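Polyketide Synthase III (Ectocarpus siliculosus, PDB 4B0N) is a type III polyketide synthase of the chalcone synthase family that probably transfers acyl groups and binds arachidonic acid. Local coordinates at residues I82-A94 / N235-C247. Residues are numbered along the deposited sequence; the frame is centred on the assembly and turned at random.
Sequences IYGNSRIGSRYFA and NDAILHAIFADGC. With ACD (arachidonic acid), chain D.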
# COMPACT_ATOMS: atom_id res chain seq x y z
N ILE A 82 -10.07 -11.37 30.91
CA ILE A 82 -9.41 -10.84 29.70
C ILE A 82 -9.21 -9.33 29.79
O ILE A 82 -8.12 -8.82 29.48
CB ILE A 82 -10.19 -11.20 28.41
CG1 ILE A 82 -10.35 -12.72 28.28
CG2 ILE A 82 -9.47 -10.65 27.18
CD1 ILE A 82 -11.11 -13.17 27.04
N TYR A 83 -10.25 -8.62 30.22
CA TYR A 83 -10.25 -7.16 30.31
C TYR A 83 -9.47 -6.63 31.51
O TYR A 83 -8.87 -5.55 31.43
CB TYR A 83 -11.69 -6.63 30.31
CG TYR A 83 -12.34 -6.59 28.94
CD1 TYR A 83 -12.79 -7.77 28.33
CD2 TYR A 83 -12.51 -5.39 28.26
CE1 TYR A 83 -13.38 -7.74 27.07
CE2 TYR A 83 -13.11 -5.35 27.01
CZ TYR A 83 -13.54 -6.53 26.42
OH TYR A 83 -14.12 -6.50 25.18
N GLY A 84 -9.47 -7.38 32.61
CA GLY A 84 -8.72 -7.01 33.81
C GLY A 84 -7.23 -7.34 33.70
O GLY A 84 -6.40 -6.62 34.25
N ASN A 85 -6.92 -8.43 33.00
CA ASN A 85 -5.54 -8.87 32.80
C ASN A 85 -5.01 -8.42 31.43
O ASN A 85 -4.38 -9.20 30.71
CB ASN A 85 -5.45 -10.39 32.96
CG ASN A 85 -4.05 -10.87 33.25
OD1 ASN A 85 -3.34 -10.31 34.09
ND2 ASN A 85 -3.64 -11.93 32.56
N SER A 86 -5.25 -7.16 31.10
CA SER A 86 -4.90 -6.62 29.78
C SER A 86 -3.87 -5.50 29.85
O SER A 86 -3.25 -5.16 28.84
CB SER A 86 -6.15 -6.14 29.05
OG SER A 86 -6.71 -5.00 29.67
N ARG A 87 -3.71 -4.92 31.05
CA ARG A 87 -2.85 -3.75 31.28
C ARG A 87 -3.35 -2.50 30.54
O ARG A 87 -2.63 -1.52 30.40
CB ARG A 87 -1.38 -4.04 30.95
CG ARG A 87 -0.66 -4.97 31.92
CD ARG A 87 0.07 -4.20 33.02
NE ARG A 87 1.33 -4.84 33.40
CZ ARG A 87 2.25 -4.29 34.18
NH1 ARG A 87 2.07 -3.07 34.69
NH2 ARG A 87 3.37 -4.95 34.46
N ILE A 88 -4.59 -2.57 30.06
CA ILE A 88 -5.24 -1.46 29.38
C ILE A 88 -6.28 -0.84 30.31
O ILE A 88 -7.18 -1.54 30.79
CB ILE A 88 -5.89 -1.90 28.05
CG1 ILE A 88 -4.82 -2.37 27.06
CG2 ILE A 88 -6.72 -0.78 27.44
CD1 ILE A 88 -5.33 -3.29 25.97
N GLY A 89 -6.14 0.45 30.57
CA GLY A 89 -7.07 1.18 31.43
C GLY A 89 -8.17 1.85 30.64
O GLY A 89 -9.29 2.00 31.12
N SER A 90 -7.83 2.25 29.41
CA SER A 90 -8.74 2.97 28.53
C SER A 90 -8.27 2.88 27.08
O SER A 90 -7.12 2.54 26.82
CB SER A 90 -8.83 4.44 28.95
OG SER A 90 -7.56 5.06 28.92
N ARG A 91 -9.18 3.19 26.16
CA ARG A 91 -8.85 3.31 24.73
C ARG A 91 -9.90 4.14 23.98
O ARG A 91 -11.02 4.31 24.46
CB ARG A 91 -8.62 1.94 24.07
CG ARG A 91 -9.68 0.90 24.35
CD ARG A 91 -9.15 -0.51 24.13
NE ARG A 91 -10.10 -1.49 24.65
CZ ARG A 91 -10.90 -2.26 23.90
NH1 ARG A 91 -10.86 -2.18 22.58
NH2 ARG A 91 -11.72 -3.11 24.49
N TYR A 92 -9.51 4.66 22.82
CA TYR A 92 -10.34 5.63 22.08
C TYR A 92 -11.06 5.00 20.89
O TYR A 92 -10.48 4.19 20.16
CB TYR A 92 -9.48 6.81 21.62
CG TYR A 92 -8.86 7.61 22.74
CD1 TYR A 92 -7.78 7.11 23.47
CD2 TYR A 92 -9.34 8.88 23.06
CE1 TYR A 92 -7.21 7.84 24.50
CE2 TYR A 92 -8.77 9.62 24.09
CZ TYR A 92 -7.71 9.09 24.80
OH TYR A 92 -7.14 9.82 25.82
N PHE A 93 -12.32 5.38 20.70
CA PHE A 93 -13.14 4.89 19.60
C PHE A 93 -13.81 6.03 18.82
O PHE A 93 -14.16 7.06 19.39
CB PHE A 93 -14.20 3.91 20.10
CG PHE A 93 -13.65 2.76 20.90
CD1 PHE A 93 -12.69 1.91 20.37
CD2 PHE A 93 -14.12 2.52 22.19
CE1 PHE A 93 -12.19 0.85 21.12
CE2 PHE A 93 -13.62 1.46 22.94
CZ PHE A 93 -12.66 0.62 22.40
N ALA A 94 -13.99 5.82 17.52
CA ALA A 94 -14.64 6.79 16.64
C ALA A 94 -16.16 6.67 16.67
O ALA A 94 -16.87 7.58 16.24
CB ALA A 94 -14.12 6.65 15.22
N ASN A 235 -10.36 -16.14 20.67
CA ASN A 235 -9.42 -15.28 19.98
C ASN A 235 -9.97 -13.87 19.74
O ASN A 235 -9.32 -12.88 20.09
CB ASN A 235 -8.96 -15.92 18.66
CG ASN A 235 -7.93 -15.08 17.92
OD1 ASN A 235 -8.06 -14.84 16.72
ND2 ASN A 235 -6.89 -14.64 18.63
N ASP A 236 -11.17 -13.79 19.17
CA ASP A 236 -11.82 -12.50 18.89
C ASP A 236 -12.12 -11.69 20.15
O ASP A 236 -11.95 -10.48 20.16
CB ASP A 236 -13.10 -12.70 18.07
CG ASP A 236 -12.84 -12.70 16.57
OD1 ASP A 236 -11.72 -13.08 16.14
OD2 ASP A 236 -13.76 -12.33 15.81
N ALA A 237 -12.55 -12.38 21.21
CA ALA A 237 -12.77 -11.74 22.51
C ALA A 237 -11.51 -11.04 23.02
O ALA A 237 -11.58 -9.90 23.50
CB ALA A 237 -13.25 -12.77 23.53
N ILE A 238 -10.36 -11.71 22.92
CA ILE A 238 -9.07 -11.15 23.30
C ILE A 238 -8.75 -9.90 22.47
O ILE A 238 -8.38 -8.87 23.02
CB ILE A 238 -7.93 -12.19 23.17
CG1 ILE A 238 -8.17 -13.39 24.09
CG2 ILE A 238 -6.58 -11.56 23.51
CD1 ILE A 238 -7.33 -14.60 23.77
N LEU A 239 -8.93 -10.01 21.16
CA LEU A 239 -8.66 -8.90 20.24
C LEU A 239 -9.54 -7.69 20.54
O LEU A 239 -9.05 -6.56 20.57
CB LEU A 239 -8.85 -9.33 18.78
CG LEU A 239 -8.06 -10.53 18.23
CD1 LEU A 239 -8.52 -10.81 16.81
CD2 LEU A 239 -6.55 -10.32 18.28
N HIS A 240 -10.82 -7.95 20.77
CA HIS A 240 -11.80 -6.90 21.07
C HIS A 240 -11.46 -6.14 22.33
O HIS A 240 -11.79 -4.96 22.45
CB HIS A 240 -13.20 -7.49 21.17
CG HIS A 240 -13.85 -7.72 19.83
ND1 HIS A 240 -14.78 -6.89 19.33
CD2 HIS A 240 -13.67 -8.73 18.89
CE1 HIS A 240 -15.18 -7.35 18.13
NE2 HIS A 240 -14.50 -8.47 17.86
N ALA A 241 -10.81 -6.82 23.27
CA ALA A 241 -10.37 -6.20 24.51
C ALA A 241 -9.15 -5.31 24.31
O ALA A 241 -8.90 -4.39 25.09
CB ALA A 241 -10.07 -7.27 25.55
N ILE A 242 -8.40 -5.57 23.24
CA ILE A 242 -7.08 -4.96 23.03
C ILE A 242 -7.07 -3.85 21.97
O ILE A 242 -6.62 -2.74 22.24
CB ILE A 242 -6.01 -6.04 22.77
CG1 ILE A 242 -5.79 -6.87 24.04
CG2 ILE A 242 -4.69 -5.42 22.31
CD1 ILE A 242 -5.10 -8.20 23.81
N PHE A 243 -7.55 -4.16 20.76
CA PHE A 243 -7.47 -3.23 19.63
C PHE A 243 -8.28 -1.96 19.84
O PHE A 243 -9.36 -1.99 20.43
CB PHE A 243 -7.88 -3.92 18.32
CG PHE A 243 -6.94 -4.99 17.86
CD1 PHE A 243 -5.58 -4.95 18.19
CD2 PHE A 243 -7.39 -6.03 17.06
CE1 PHE A 243 -4.71 -5.94 17.76
CE2 PHE A 243 -6.53 -7.02 16.62
CZ PHE A 243 -5.19 -6.98 16.97
N ALA A 244 -7.75 -0.84 19.33
CA ALA A 244 -8.35 0.48 19.50
C ALA A 244 -8.12 1.40 18.30
O ALA A 244 -7.53 0.99 17.30
CB ALA A 244 -7.81 1.13 20.77
N ASP A 245 -8.59 2.65 18.40
CA ASP A 245 -8.46 3.63 17.32
C ASP A 245 -7.42 4.70 17.64
O ASP A 245 -7.32 5.15 18.78
CB ASP A 245 -9.81 4.29 17.05
CG ASP A 245 -10.86 3.33 16.54
OD1 ASP A 245 -10.72 2.10 16.73
OD2 ASP A 245 -11.84 3.80 15.94
N GLY A 246 -6.67 5.11 16.62
CA GLY A 246 -5.63 6.13 16.78
C GLY A 246 -4.99 6.61 15.48
O GLY A 246 -5.11 5.97 14.44
N CYS A 247 -4.33 7.76 15.56
CA CYS A 247 -3.63 8.34 14.42
C CYS A 247 -2.36 9.10 14.83
O CYS A 247 -2.33 9.79 15.85
CB CYS A 247 -4.56 9.26 13.63
SG CYS A 247 -3.77 10.14 12.26
C1 ACD D . -1.79 -7.48 14.83
C2 ACD D . -2.09 -7.10 13.39
C3 ACD D . -3.27 -6.13 13.35
C4 ACD D . -4.12 -6.35 12.11
C5 ACD D . -5.48 -5.71 12.29
C6 ACD D . -6.40 -5.80 11.34
C7 ACD D . -7.74 -5.14 11.54
C8 ACD D . -8.69 -6.02 12.32
C9 ACD D . -9.66 -5.46 13.03
C10 ACD D . -10.63 -6.31 13.82
C11 ACD D . -10.52 -6.02 15.29
C12 ACD D . -11.61 -5.77 16.01
C13 ACD D . -11.48 -5.48 17.49
C14 ACD D . -12.25 -4.24 17.86
C15 ACD D . -12.11 -3.73 19.08
C16 ACD D . -12.88 -2.49 19.49
C17 ACD D . -14.19 -2.91 20.14
C18 ACD D . -14.19 -2.69 21.65
C19 ACD D . -14.88 -3.86 22.35
C20 ACD D . -15.13 -3.55 23.81
O1 ACD D . -0.60 -7.45 15.23
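The methyl of Ala241 sits over the middle of the Tyr83 ring: Ala241 CB lies 3.6 Å from the ring centroid and 12° off its normal, the geometry of a CH-pi contact. CG2 of Ile82 meets the same methyl, Ala241 CB, at 3.8 Å, and Ile82 CD1 extends to Ala237 and Ile238. With Ala241, Asp245 and Arg91 have the most surface buried between 82-94 and 235-247.

Arg91 reaches the backbone carbonyls of His240 and Phe243. Its CG stands between the backbone N and the carbonyl carbon (chi1 48°), and from there the chain runs extended to NE. Both carbonyls lie at the guanidinium edge: Arg91 NH2 to His240 O is 2.8 Å and Arg91 NH1 to Phe243 O 2.6 Å, both weak bonds by their N-H...O angles. The Ala241 peptide covers one face of the group and Phe93 CZ the other; NE is hydrogen-bonded to Gln59. A leucine in place of Arg91 would probably leave the His240 and Phe243 carbonyls without these donors and open a gap beside the Phe93 ring.

Asp245 ties the two segments together beside strand 90-93. Asp245 N donates to Tyr92 O at 3.0 Å, while Asp245 OD2 is hydrogen-bonded to Ser225 OG and also takes a weak bond from Ala94 N at 3.3 Å. The Asp245 carboxylate and the Phe93 ring stand about perpendicular.

Bound arachidonic acid passes this junction, with its C18 at 3.5 Å from Arg91 NH1, so the contact forms part of the wall of the acyl pocket. Strand 90-93 runs at 87° to helix 235-242 and pairs with 55-58; helix 59-68 packs on Tyr83, and strand 215-223 on Ala94 and Asp245.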